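Local coordinates for putative pachytene checkpoint protein 2 (Caenorhabditis elegans, PDB 4XGU) that probably supports meiotic chromosome recombination as an AAA+ ATPase that binds and hydrolyses ATP to remodel other proteins, at residues B[366-369]-B[370-373]; B[406-409]-B[410-414]. All blocks are in the same frame, centred on the assembly; numbering follows the deposited sequence.

How the contacts relate
Contact 1 covers the N-cap and first two turns of helix 367-378, and contact 2 an early part of helix 405-420; both helices belong to the C-terminal lid of the AAA+ module. The contacts follow one another in the chain, yet their centres lie only 12 Å apart because the two helices pack together. Met409 of contact 2 is the main bridge: its CG lies 3.6 Å from Ile371 CG2, and its SD 3.8 Å from Leu372 CD1. Phe368 CZ adds a further touch, 3.9 Å from Pro406 CG. Neither contact reaches the nucleotide pocket, although the side chain of Phe412 is about 13 Å from the bound ADP.

Contact 1 (B[366-369]-B[370-373]); sequences NEFT and EILF
Glu370 meets Glu367 near the N-terminal end of the alpha helix 367-378 in the AAA+ lid, its CG 4.1 Å from Glu367 OE2. Asn366 holds the N-cap position, a place that suits asparagine, but its side chain makes no capping bond here; ND2 turns instead to a weak hydrogen bond with Pro364 O. The first torsion of Glu370 sets CG trans to its own backbone N (chi1 -178°), and the bend at chi2 then decides where the carboxylate goes. The two carboxylates are turned 54° from each other, the OE2 atoms of Glu367 and Glu370 6.1 Å apart, and acidic residues suit this end of a helix, where negative charge probably interacts favourably with the helix dipole. A long, weak ion pair also links Glu370 to Arg365.

Ile371 comes next. Its CG1 branch swings to the side of its own backbone N (chi1 -67°), over Glu367 O, and carries CD1 to 4.1 Å from CD1 of Phe368. The two side chains run alongside each other in the same direction, an apolar pair one turn apart, and Phe368 also meets Leu405 and Pro406 of helix 405-420.

Leu372, whose amide N bonds Phe368 O at 3.0 Å, is buried, as fits a branched apolar residue on the inward side: it packs on Tyr328, Leu331 and Ile335 of helix 324-340. Thr369, one turn earlier and also buried, touches Tyr328 too, while its OG1 takes a weak hydrogen bond from Gln356 N.

Phe373 ends the segment with its ring in a cation-pi contact with Arg365. Its amide N bonds Thr369 O at 3.1 Å.

Contact 2 (B[406-409]-B[410-414]); sequences PNCM and NLFLE
Four successive i to i+4 bonds carry the backbone of helix 405-420 from Pro406-Met409 into Asn410-Leu413: the first, Asn410 N to Pro406 O, is weak at 3.4 Å, and the next tightens to 2.7 Å between Leu411 N and Asn407 O. Proline is readily accepted near the start of a helix, where its missing N-H costs no bond, and Asn407 N is held by Thr404 OG1.

The side-chain contact is between Cys408 and Phe412, one turn on. With SG trans to its backbone N (chi1 166°), the sulfur of Cys408 comes to the ring's edge, 3.5 Å from Phe412 CD2 and 4.6 Å from the ring centroid. It sits 73° off the ring normal, beside the ring instead of over a face. Cys408 O meets the same edge in the ring plane, 3.2 Å from Phe412 CD2. A small, polarisable thiol suits this buried place, where both residues also pack on Ile335. Replacing Phe412 by alanine removes the ring, and the loss is likely to leave Cys408 SG without its aromatic neighbour and a gap beside Val394 and Ile335.

Leu411 lies over Asn407 O with its CG and packs on Val394 of helix 384-397 and on Ile403, whereas Asn407 and Asn410 are polar residues fitting an exposed side. The whole is an amphipathic alpha helix with a Cys sulfur-aromatic contact on its buried side, packed among the helices of the AAA+ lid.

Contact 1 (B[366-369]-B[370-373])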
loop_
_atom_site.group_PDB
_atom_site.type_symbol
_atom_site.label_atom_id
_atom_site.label_comp_id
_atom_site.label_asym_id
_atom_site.label_seq_id
_atom_site.Cartn_x
_atom_site.Cartn_y
_atom_site.Cartn_z
ATOM N N ASN B 366 54.176 16.187 24.687
ATOM C CA ASN B 366 54.807 15.224 25.575
ATOM C C ASN B 366 54.617 13.827 25.002
ATOM O O ASN B 366 53.631 13.575 24.311
ATOM C CB ASN B 366 54.214 15.314 26.984
ATOM C CG ASN B 366 54.582 16.606 27.699
ATOM O OD1 ASN B 366 55.121 16.581 28.803
ATOM N ND2 ASN B 366 54.291 17.741 27.070
ATOM N N GLU B 367 55.556 12.925 25.265
ATOM C CA GLU B 367 55.433 11.572 24.739
ATOM C C GLU B 367 54.180 10.917 25.310
ATOM O O GLU B 367 53.441 10.256 24.589
ATOM C CB GLU B 367 56.675 10.735 25.051
ATOM C CG GLU B 367 56.933 9.627 24.035
ATOM C CD GLU B 367 57.288 10.167 22.658
ATOM O OE1 GLU B 367 58.037 11.165 22.585
ATOM O OE2 GLU B 367 56.817 9.598 21.650
ATOM N N PHE B 368 53.934 11.125 26.602
ATOM C CA PHE B 368 52.700 10.652 27.225
ATOM C C PHE B 368 51.488 11.312 26.582
ATOM O O PHE B 368 50.465 10.667 26.358
ATOM C CB PHE B 368 52.710 10.922 28.730
ATOM C CG PHE B 368 53.258 9.787 29.542
ATOM C CD1 PHE B 368 53.001 8.474 29.180
ATOM C CD2 PHE B 368 54.036 10.030 30.662
ATOM C CE1 PHE B 368 53.506 7.423 29.923
ATOM C CE2 PHE B 368 54.545 8.985 31.409
ATOM C CZ PHE B 368 54.280 7.678 31.039
ATOM N N THR B 369 51.611 12.602 26.293
ATOM C CA THR B 369 50.600 13.317 25.528
ATOM C C THR B 369 50.488 12.692 24.141
ATOM O O THR B 369 49.392 12.531 23.603
ATOM C CB THR B 369 50.938 14.819 25.406
ATOM O OG1 THR B 369 50.918 15.425 26.704
ATOM C CG2 THR B 369 49.944 15.529 24.504
ATOM N N GLU B 370 51.635 12.319 23.578
ATOM C CA GLU B 370 51.689 11.718 22.249
ATOM C C GLU B 370 51.174 10.278 22.253
ATOM O O GLU B 370 50.437 9.876 21.352
ATOM C CB GLU B 370 53.119 11.764 21.701
ATOM C CG GLU B 370 53.271 11.212 20.290
ATOM C CD GLU B 370 52.604 12.084 19.241
ATOM O OE1 GLU B 370 52.411 13.291 19.500
ATOM O OE2 GLU B 370 52.271 11.562 18.155
ATOM N N ILE B 371 51.568 9.507 23.263
ATOM C CA ILE B 371 51.124 8.120 23.382
ATOM C C ILE B 371 49.608 8.058 23.536
ATOM O O ILE B 371 48.946 7.215 22.928
ATOM C CB ILE B 371 51.792 7.401 24.573
ATOM C CG1 ILE B 371 53.292 7.242 24.337
ATOM C CG2 ILE B 371 51.186 6.026 24.777
ATOM C CD1 ILE B 371 54.048 6.758 25.552
ATOM N N LEU B 372 49.063 8.963 24.343
ATOM C CA LEU B 372 47.621 9.041 24.548
ATOM C C LEU B 372 46.910 9.451 23.264
ATOM O O LEU B 372 45.820 8.962 22.965
ATOM C CB LEU B 372 47.289 10.022 25.673
ATOM C CG LEU B 372 45.804 10.211 25.995
ATOM C CD1 LEU B 372 45.154 8.876 26.316
ATOM C CD2 LEU B 372 45.627 11.185 27.149
ATOM N N PHE B 373 47.533 10.348 22.506
ATOM C CA PHE B 373 46.993 10.763 21.217
ATOM C C PHE B 373 46.966 9.589 20.246
ATOM O O PHE B 373 46.054 9.466 19.425
ATOM C CB PHE B 373 47.813 11.911 20.627
ATOM C CG PHE B 373 47.238 12.476 19.359
ATOM C CD1 PHE B 373 47.614 11.973 18.123
ATOM C CD2 PHE B 373 46.318 13.508 19.403
ATOM C CE1 PHE B 373 47.081 12.492 16.959
ATOM C CE2 PHE B 373 45.785 14.032 18.243
ATOM C CZ PHE B 373 46.166 13.524 17.020
#

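Contact 2 (B[406-409]-B[410-414])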
loop_
_atom_site.group_PDB
_atom_site.type_symbol
_atom_site.label_atom_id
_atom_site.label_comp_id
_atom_site.label_asym_id
_atom_site.label_seq_id
_atom_site.Cartn_x
_atom_site.Cartn_y
_atom_site.Cartn_z
ATOM N N PRO B 406 52.042 4.988 33.411
ATOM C CA PRO B 406 52.469 4.212 32.239
ATOM C C PRO B 406 51.575 3.006 31.958
ATOM O O PRO B 406 51.275 2.726 30.798
ATOM C CB PRO B 406 53.882 3.759 32.616
ATOM C CG PRO B 406 54.355 4.779 33.583
ATOM C CD PRO B 406 53.142 5.135 34.384
ATOM N N ASN B 407 51.157 2.304 33.007
ATOM C CA ASN B 407 50.262 1.166 32.842
ATOM C C ASN B 407 48.869 1.604 32.405
ATOM O O ASN B 407 48.198 0.907 31.643
ATOM C CB ASN B 407 50.175 0.358 34.137
ATOM C CG ASN B 407 50.778 -1.024 33.998
ATOM O OD1 ASN B 407 50.803 -1.594 32.907
ATOM N ND2 ASN B 407 51.267 -1.572 35.105
ATOM N N CYS B 408 48.445 2.766 32.893
ATOM C CA CYS B 408 47.144 3.328 32.547
ATOM C C CYS B 408 46.990 3.510 31.042
ATOM O O CYS B 408 45.945 3.202 30.472
ATOM C CB CYS B 408 46.942 4.665 33.255
ATOM S SG CYS B 408 45.568 5.630 32.612
ATOM N N MET B 409 48.043 4.016 30.409
ATOM C CA MET B 409 48.067 4.184 28.964
ATOM C C MET B 409 47.982 2.828 28.269
ATOM O O MET B 409 47.311 2.681 27.246
ATOM C CB MET B 409 49.334 4.927 28.540
ATOM C CG MET B 409 49.088 6.133 27.651
ATOM S SD MET B 409 47.949 7.334 28.365
ATOM C CE MET B 409 48.736 7.662 29.936
ATOM N N ASN B 410 48.659 1.835 28.841
ATOM C CA ASN B 410 48.668 0.496 28.271
ATOM C C ASN B 410 47.307 -0.183 28.416
ATOM O O ASN B 410 46.855 -0.882 27.510
ATOM C CB ASN B 410 49.757 -0.355 28.928
ATOM C CG ASN B 410 50.363 -1.367 27.973
ATOM O OD1 ASN B 410 51.368 -1.090 27.315
ATOM N ND2 ASN B 410 49.754 -2.547 27.890
ATOM N N LEU B 411 46.654 0.032 29.555
ATOM C CA LEU B 411 45.351 -0.577 29.804
ATOM C C LEU B 411 44.266 0.080 28.963
ATOM O O LEU B 411 43.386 -0.597 28.430
ATOM C CB LEU B 411 44.983 -0.496 31.286
ATOM C CG LEU B 411 45.855 -1.287 32.266
ATOM C CD1 LEU B 411 45.208 -1.325 33.643
ATOM C CD2 LEU B 411 46.126 -2.696 31.750
ATOM N N PHE B 412 44.334 1.405 28.851
ATOM C CA PHE B 412 43.381 2.156 28.044
ATOM C C PHE B 412 43.405 1.676 26.600
ATOM O O PHE B 412 42.358 1.485 25.984
ATOM C CB PHE B 412 43.681 3.656 28.107
ATOM C CG PHE B 412 42.768 4.420 29.025
ATOM C CD1 PHE B 412 41.559 4.912 28.566
ATOM C CD2 PHE B 412 43.119 4.647 30.346
ATOM C CE1 PHE B 412 40.716 5.615 29.408
ATOM C CE2 PHE B 412 42.281 5.351 31.192
ATOM C CZ PHE B 412 41.078 5.836 30.723
ATOM N N LEU B 413 44.607 1.471 26.073
ATOM C CA LEU B 413 44.767 0.990 24.706
ATOM C C LEU B 413 44.135 -0.391 24.527
ATOM O O LEU B 413 43.493 -0.661 23.511
ATOM C CB LEU B 413 46.247 0.946 24.325
ATOM C CG LEU B 413 46.548 0.591 22.868
ATOM C CD1 LEU B 413 46.078 1.703 21.941
ATOM C CD2 LEU B 413 48.031 0.315 22.680
ATOM N N GLU B 414 44.312 -1.259 25.518
ATOM C CA GLU B 414 43.745 -2.600 25.455
ATOM C C GLU B 414 42.222 -2.566 25.463
ATOM O O GLU B 414 41.573 -3.313 24.730
ATOM C CB GLU B 414 44.251 -3.458 26.614
ATOM C CG GLU B 414 45.498 -4.259 26.289
ATOM C CD GLU B 414 45.483 -5.632 26.927
ATOM O OE1 GLU B 414 46.193 -6.531 26.426
ATOM O OE2 GLU B 414 44.757 -5.816 27.928
#